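PDB 6ITW: type VI immunity protein Atu4351 from Agrobacterium fabrum, which is the immunity protein of a type VI secretion effector-immunity pair and probably protects its own cell by neutralising the partner toxin. Local coordinates for residues A[40-43]-A[44-47]; A[97-100]-A[101-104]; A[125-128]-A[129-133]. All blocks are in the same frame, centred on the assembly; numbering follows the deposited sequence.

Contact 1 of 3, residues A[40-43]-A[44-47]; sequences YLDF and IRHA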
loop_
_atom_site.group_PDB
_atom_site.type_symbol
_atom_site.label_atom_id
_atom_site.label_comp_id
_atom_site.label_asym_id
_atom_site.label_seq_id
_atom_site.Cartn_x
_atom_site.Cartn_y
_atom_site.Cartn_z
ATOM N N TYR A 40 5.881 -0.148 -15.507
ATOM C CA TYR A 40 5.479 -0.946 -14.356
ATOM C C TYR A 40 4.688 -2.171 -14.791
ATOM O O TYR A 40 4.878 -3.268 -14.245
ATOM C CB TYR A 40 4.652 -0.115 -13.367
ATOM C CG TYR A 40 4.162 -0.963 -12.224
ATOM C CD1 TYR A 40 4.973 -1.204 -11.107
ATOM C CD2 TYR A 40 2.918 -1.570 -12.278
ATOM C CE1 TYR A 40 4.537 -2.028 -10.063
ATOM C CE2 TYR A 40 2.476 -2.401 -11.245
ATOM C CZ TYR A 40 3.287 -2.618 -10.141
ATOM O OH TYR A 40 2.838 -3.429 -9.119
ATOM N N LEU A 41 3.763 -2.000 -15.744
ATOM C CA LEU A 41 2.923 -3.124 -16.149
ATOM C C LEU A 41 3.757 -4.203 -16.833
ATOM O O LEU A 41 3.520 -5.402 -16.638
ATOM C CB LEU A 41 1.796 -2.646 -17.057
ATOM C CG LEU A 41 0.710 -1.793 -16.398
ATOM C CD1 LEU A 41 -0.251 -1.229 -17.465
ATOM C CD2 LEU A 41 -0.050 -2.602 -15.330
ATOM N N ASP A 42 4.757 -3.797 -17.612
ATOM C CA ASP A 42 5.619 -4.781 -18.247
ATOM C C ASP A 42 6.462 -5.531 -17.216
ATOM O O ASP A 42 6.645 -6.750 -17.327
ATOM C CB ASP A 42 6.503 -4.110 -19.299
ATOM C CG ASP A 42 7.131 -5.131 -20.246
ATOM O OD1 ASP A 42 6.376 -6.008 -20.742
ATOM O OD2 ASP A 42 8.364 -5.075 -20.477
ATOM N N PHE A 43 6.968 -4.828 -16.202
ATOM C CA PHE A 43 7.587 -5.501 -15.061
ATOM C C PHE A 43 6.676 -6.605 -14.499
ATOM O O PHE A 43 7.094 -7.764 -14.353
ATOM C CB PHE A 43 7.940 -4.464 -13.993
ATOM C CG PHE A 43 8.413 -5.056 -12.704
ATOM C CD1 PHE A 43 9.634 -5.719 -12.635
ATOM C CD2 PHE A 43 7.634 -4.959 -11.555
ATOM C CE1 PHE A 43 10.080 -6.272 -11.432
ATOM C CE2 PHE A 43 8.069 -5.489 -10.341
ATOM C CZ PHE A 43 9.294 -6.150 -10.277
ATOM N N ILE A 44 5.406 -6.279 -14.236
ATOM C CA ILE A 44 4.478 -7.273 -13.695
ATOM C C ILE A 44 4.222 -8.397 -14.699
ATOM O O ILE A 44 4.095 -9.576 -14.324
ATOM C CB ILE A 44 3.169 -6.588 -13.276
ATOM C CG1 ILE A 44 3.452 -5.612 -12.144
ATOM C CG2 ILE A 44 2.131 -7.629 -12.876
ATOM C CD1 ILE A 44 4.197 -6.224 -10.997
ATOM N N ARG A 45 4.109 -8.048 -15.983
ATOM C CA ARG A 45 3.908 -9.067 -17.011
ATOM C C ARG A 45 5.011 -10.122 -16.960
ATOM O O ARG A 45 4.750 -11.320 -17.109
ATOM C CB ARG A 45 3.857 -8.408 -18.394
ATOM C CG ARG A 45 3.769 -9.394 -19.556
ATOM C CD ARG A 45 3.879 -8.685 -20.928
ATOM N NE ARG A 45 2.663 -7.940 -21.224
ATOM C CZ ARG A 45 2.579 -6.614 -21.249
ATOM N NH1 ARG A 45 3.650 -5.866 -21.009
ATOM N NH2 ARG A 45 1.416 -6.037 -21.509
ATOM N N HIS A 46 6.246 -9.690 -16.718
ATOM C CA HIS A 46 7.372 -10.607 -16.639
ATOM C C HIS A 46 7.464 -11.289 -15.279
ATOM O O HIS A 46 7.539 -12.524 -15.194
ATOM C CB HIS A 46 8.656 -9.844 -16.938
ATOM C CG HIS A 46 8.947 -9.730 -18.397
ATOM N ND1 HIS A 46 8.628 -8.610 -19.135
ATOM C CD2 HIS A 46 9.513 -10.605 -19.263
ATOM C CE1 HIS A 46 8.994 -8.796 -20.390
ATOM N NE2 HIS A 46 9.536 -9.996 -20.493
ATOM N N ALA A 47 7.480 -10.507 -14.201
ATOM C CA ALA A 47 7.777 -11.087 -12.899
ATOM C C ALA A 47 6.551 -11.661 -12.209
ATOM O O ALA A 47 6.707 -12.418 -11.248
ATOM C CB ALA A 47 8.449 -10.048 -11.992
#

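Contact 2 of 3, residues A[97-100]-A[101-104]; sequences AWNE and DYKT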
loop_
_atom_site.group_PDB
_atom_site.type_symbol
_atom_site.label_atom_id
_atom_site.label_comp_id
_atom_site.label_asym_id
_atom_site.label_seq_id
_atom_site.Cartn_x
_atom_site.Cartn_y
_atom_site.Cartn_z
ATOM N N ALA A 97 -0.275 2.521 -3.912
ATOM C CA ALA A 97 -1.287 2.708 -4.942
ATOM C C ALA A 97 -0.811 3.732 -5.959
ATOM O O ALA A 97 0.025 4.592 -5.673
ATOM C CB ALA A 97 -2.627 3.165 -4.354
ATOM N N TRP A 98 -1.352 3.642 -7.164
ATOM C CA TRP A 98 -1.041 4.616 -8.199
ATOM C C TRP A 98 -2.287 5.441 -8.485
ATOM O O TRP A 98 -3.325 4.896 -8.892
ATOM C CB TRP A 98 -0.549 3.933 -9.471
ATOM C CG TRP A 98 -0.270 4.906 -10.555
ATOM C CD1 TRP A 98 -1.080 5.210 -11.621
ATOM C CD2 TRP A 98 0.895 5.727 -10.684
ATOM N NE1 TRP A 98 -0.478 6.160 -12.408
ATOM C CE2 TRP A 98 0.738 6.492 -11.862
ATOM C CE3 TRP A 98 2.065 5.880 -9.928
ATOM C CZ2 TRP A 98 1.706 7.404 -12.298
ATOM C CZ3 TRP A 98 3.029 6.786 -10.360
ATOM C CH2 TRP A 98 2.839 7.539 -11.538
ATOM N N ASN A 99 -2.188 6.747 -8.273
ATOM C CA ASN A 99 -3.262 7.669 -8.623
ATOM C C ASN A 99 -2.940 8.278 -9.983
ATOM O O ASN A 99 -1.835 8.805 -10.187
ATOM C CB ASN A 99 -3.429 8.772 -7.576
ATOM C CG ASN A 99 -4.473 9.801 -7.987
ATOM O OD1 ASN A 99 -4.162 10.775 -8.677
ATOM N ND2 ASN A 99 -5.723 9.573 -7.589
ATOM N N GLU A 100 -3.911 8.217 -10.904
ATOM C CA GLU A 100 -3.665 8.645 -12.282
ATOM C C GLU A 100 -3.362 10.133 -12.388
ATOM O O GLU A 100 -2.686 10.554 -13.334
ATOM C CB GLU A 100 -4.859 8.309 -13.165
ATOM C CG GLU A 100 -5.026 6.846 -13.448
ATOM C CD GLU A 100 -6.341 6.570 -14.138
ATOM O OE1 GLU A 100 -6.679 7.326 -15.076
ATOM O OE2 GLU A 100 -7.045 5.613 -13.741
ATOM N N ASP A 101 -3.832 10.943 -11.435
ATOM C CA ASP A 101 -3.612 12.386 -11.478
ATOM C C ASP A 101 -2.435 12.840 -10.634
ATOM O O ASP A 101 -1.753 13.796 -11.013
ATOM C CB ASP A 101 -4.882 13.130 -11.023
ATOM C CG ASP A 101 -6.116 12.709 -11.813
ATOM O OD1 ASP A 101 -6.113 12.863 -13.060
ATOM O OD2 ASP A 101 -7.081 12.198 -11.200
ATOM N N TYR A 102 -2.165 12.183 -9.503
ATOM C CA TYR A 102 -1.163 12.678 -8.566
ATOM C C TYR A 102 -0.089 11.646 -8.231
ATOM O O TYR A 102 0.737 11.894 -7.339
ATOM C CB TYR A 102 -1.859 13.194 -7.300
ATOM C CG TYR A 102 -2.828 14.336 -7.582
ATOM C CD1 TYR A 102 -2.377 15.650 -7.753
ATOM C CD2 TYR A 102 -4.196 14.095 -7.699
ATOM C CE1 TYR A 102 -3.284 16.704 -8.023
ATOM C CE2 TYR A 102 -5.107 15.125 -7.975
ATOM C CZ TYR A 102 -4.648 16.425 -8.132
ATOM O OH TYR A 102 -5.569 17.426 -8.392
ATOM N N LYS A 103 -0.048 10.522 -8.960
ATOM C CA LYS A 103 0.979 9.479 -8.861
ATOM C C LYS A 103 0.936 8.698 -7.546
ATOM O O LYS A 103 -0.137 8.380 -7.024
ATOM C CB LYS A 103 2.403 10.041 -9.033
ATOM C CG LYS A 103 2.596 11.293 -9.882
ATOM C CD LYS A 103 2.217 11.132 -11.330
ATOM C CE LYS A 103 2.832 12.265 -12.167
ATOM N NZ LYS A 103 2.029 12.537 -13.390
ATOM N N THR A 104 2.119 8.409 -7.003
ATOM C CA THR A 104 2.273 7.449 -5.917
ATOM C C THR A 104 1.477 7.872 -4.687
ATOM O O THR A 104 1.589 9.007 -4.209
ATOM C CB THR A 104 3.757 7.304 -5.563
ATOM O OG1 THR A 104 4.455 6.687 -6.652
ATOM C CG2 THR A 104 3.936 6.449 -4.337
HETATM O O HOH W 1 -8.001 11.377 -8.499
#

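Contact 3 of 3, residues A[125-128]-A[129-133]; sequences AERS and DINLG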
loop_
_atom_site.group_PDB
_atom_site.type_symbol
_atom_site.label_atom_id
_atom_site.label_comp_id
_atom_site.label_asym_id
_atom_site.label_seq_id
_atom_site.Cartn_x
_atom_site.Cartn_y
_atom_site.Cartn_z
ATOM N N ALA A 125 4.234 15.410 -15.542
ATOM C CA ALA A 125 3.635 14.152 -15.994
ATOM C C ALA A 125 4.626 13.230 -16.698
ATOM O O ALA A 125 4.360 12.025 -16.803
ATOM C CB ALA A 125 2.448 14.434 -16.920
ATOM N N GLU A 126 5.755 13.753 -17.185
ATOM C CA GLU A 126 6.758 12.898 -17.810
ATOM C C GLU A 126 7.697 12.250 -16.803
ATOM O O GLU A 126 8.705 11.660 -17.206
ATOM C CB GLU A 126 7.562 13.681 -18.850
ATOM C CG GLU A 126 7.020 13.526 -20.279
ATOM C CD GLU A 126 7.433 12.213 -20.954
ATOM O OE1 GLU A 126 8.651 11.996 -21.152
ATOM O OE2 GLU A 126 6.539 11.400 -21.286
ATOM N N ARG A 127 7.406 12.355 -15.510
ATOM C CA ARG A 127 8.158 11.658 -14.474
ATOM C C ARG A 127 7.396 10.456 -13.915
ATOM O O ARG A 127 7.883 9.813 -12.983
ATOM C CB ARG A 127 8.522 12.634 -13.338
ATOM C CG ARG A 127 9.956 12.488 -12.772
ATOM C CD ARG A 127 10.146 13.246 -11.441
ATOM N NE ARG A 127 10.482 12.371 -10.304
ATOM C CZ ARG A 127 9.603 11.881 -9.423
ATOM N NH1 ARG A 127 8.326 12.161 -9.522
ATOM N NH2 ARG A 127 10.010 11.114 -8.431
ATOM N N SER A 128 6.221 10.135 -14.475
ATOM C CA SER A 128 5.368 9.059 -13.969
ATOM C C SER A 128 6.116 7.735 -13.843
ATOM O O SER A 128 6.179 7.155 -12.753
ATOM C CB SER A 128 4.145 8.889 -14.876
ATOM O OG SER A 128 3.301 10.016 -14.773
ATOM N N ASP A 129 6.670 7.233 -14.957
ATOM C CA ASP A 129 7.427 5.981 -14.928
ATOM C C ASP A 129 8.503 5.993 -13.845
ATOM O O ASP A 129 8.634 5.040 -13.065
ATOM C CB ASP A 129 8.056 5.723 -16.295
ATOM C CG ASP A 129 7.040 5.369 -17.331
ATOM O OD1 ASP A 129 6.463 6.296 -17.930
ATOM O OD2 ASP A 129 6.777 4.163 -17.519
ATOM N N ILE A 130 9.273 7.077 -13.780
ATOM C CA ILE A 130 10.326 7.214 -12.777
ATOM C C ILE A 130 9.734 7.279 -11.370
ATOM O O ILE A 130 10.286 6.706 -10.425
ATOM C CB ILE A 130 11.163 8.465 -13.106
ATOM C CG1 ILE A 130 11.953 8.243 -14.398
ATOM C CG2 ILE A 130 12.067 8.861 -11.947
ATOM C CD1 ILE A 130 12.465 9.543 -15.029
ATOM N N ASN A 131 8.612 7.989 -11.213
ATOM C CA ASN A 131 7.966 8.144 -9.910
ATOM C C ASN A 131 7.544 6.793 -9.345
ATOM O O ASN A 131 7.822 6.476 -8.183
ATOM C CB ASN A 131 6.745 9.072 -10.041
ATOM C CG ASN A 131 6.042 9.330 -8.697
ATOM O OD1 ASN A 131 5.087 8.639 -8.334
ATOM N ND2 ASN A 131 6.511 10.333 -7.969
ATOM N N LEU A 132 6.853 5.986 -10.153
ATOM C CA LEU A 132 6.485 4.654 -9.698
ATOM C C LEU A 132 7.722 3.803 -9.469
ATOM O O LEU A 132 7.758 2.993 -8.536
ATOM C CB LEU A 132 5.548 3.991 -10.702
ATOM C CG LEU A 132 4.907 2.677 -10.250
ATOM C CD1 LEU A 132 4.553 2.677 -8.742
ATOM C CD2 LEU A 132 3.673 2.414 -11.093
ATOM N N GLY A 133 8.750 3.977 -10.307
ATOM C CA GLY A 133 9.977 3.216 -10.129
ATOM C C GLY A 133 10.675 3.548 -8.826
ATOM O O GLY A 133 11.226 2.669 -8.156
#

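Contact 1 of 3, residues A[40-43]-A[44-47]
Ile44 touches two aromatic side chains, Tyr40 one helical turn back and the adjacent Phe43. Its CG1 comes within 3.5 Å of Tyr40 CE2, and CD1 reaches on toward the phenol end, 3.6 Å from Tyr40 OH. The same methyl group also meets the other ring, at 3.7 Å between Ile44 CD1 and Phe43 CD2. A chi1 of -64° sets CG1 of Ile44 beside its backbone N, which directs the longer branch back toward Tyr40. Ala47 CB sits over one face of the Phe43 ring, off centre toward the rim. Beyond residues 40-47 Phe43 stacks on Tyr8, Ile44 packs against Leu49 and Tyr40 against Leu132, so this is the inward face of helix 38-47.

On the outer flank Arg45 NH1 makes a salt bridge to Asp42 OD1 at 2.7 Å. The guanidinium meets Asp42 OD1 on its anti side, and the carboxylate and guanidinium planes lie 44° apart. Arg45 NE has a second acid partner, Glu26. Two donors of His46 grip Asp42 O from opposite faces of its plane: the backbone N at 3.0 Å, and ND1 at 3.3 Å, the latter 45° out of the carbonyl plane.

The bond from ND1 is consistent with a proton on this ring nitrogen, and the arginine shared by two acids would tend to keep Asp42 and Glu26 ionised.

Contact 2 of 3, residues A[97-100]-A[101-104]
Trp98 and Asn99 both turn CG away from their own backbone N, with chi1 of 178° and 175°. This swings the Trp98 indole over the start of Lys103 and the Asn99 amide across the turn. The CA of Lys103 stands 3.7 Å from the centroid of the Trp98 six-membered ring, 12° off its normal, a CH-pi contact over the face. CB of Lys103 follows at 3.6 Å from Trp98 CH2, and the aliphatic chain runs on beside the indole.

Asn99 OD1 accepts two backbone N-H groups of the turn. Tyr102 N lies in the carbonyl plane on a lone pair, 2.6 Å from OD1, whereas Asp101 N comes from above that plane at 2.8 Å. On the other side of the amide, ND2 donates to a water that in turn donates to Asp101 OD2. Asn99 ND2 also bonds Thr84 OG1, and Asp101 itself has a salt bridge to Arg83.

Lys103 N to Asn99 O (2.8 Å) and Asn99 N to Lys103 O (2.9 Å) form an antiparallel hydrogen-bonded pair. The Asx turn closed by Asn99 OD1 and Asp101 N caps the three-residue connection 100-102 of the beta hairpin of strands 94-99 and 103-108, in the GAD-like domain.

Contact 3 of 3, residues A[125-128]-A[129-133]
Arg127 O receives the backbone N-H of Asn131, with 2.6 Å between Arg127 O and Asn131 N. One residue on, Leu132 N reaches Ser128 O at 2.9 Å. These two successive bonds, each spanning four residues, mark the passage from the 3-10 turn 125-127 into helix 128-137, and Gly133 N to Asp129 O continues the series.

The Ser128 hydroxyl points back along the chain. Its OG donates to Ala125 O at 3.0 Å, tying the helix start to the preceding turn, and Ser128 OG is also bonded to Lys103 NZ of the neighbouring hairpin. On the same, hairpin-facing side, one turn on, Asn131 brings CB to 3.2 Å from Arg127 O, while its OD1 goes to Thr104 OG1. The approach of the Arg127 guanidinium to Asn131 ND2, two donors in one of two modelled conformers, is doubtful. Asp129 sends OD2 to Thr39 OG1.

Because Ser128 OG spends its proton on Ala125 O, it meets Lys103 NZ as an acceptor, so the hydroxyl links the turn to the hairpin, donating to one and accepting from the other. Asp129, in the first turn of the helix, would probably be stabilised as a carboxylate by the helix end.

How the contacts relate
Along the chain the three contacts follow in series: contact 1 on helix 38-47, contact 2 at the hairpin of strands 94-99 and 103-108 in the large mixed sheet, and contact 3 at the start of helix 128-137. Contacts 2 and 3 are closest, with centres about 10 Å apart, and they touch where the helix meets the hairpin. Contact 1 lies about 15 Å, centre to centre, from contact 3, and their two helices pack together. Contacts 1 and 2, both within the GAD-like range, do not touch: their centres are about 18 Å apart and their nearest atoms about 7 Å. Helix 128-137 therefore bridges helix 38-47 and the hairpin, joining elements distant in sequence.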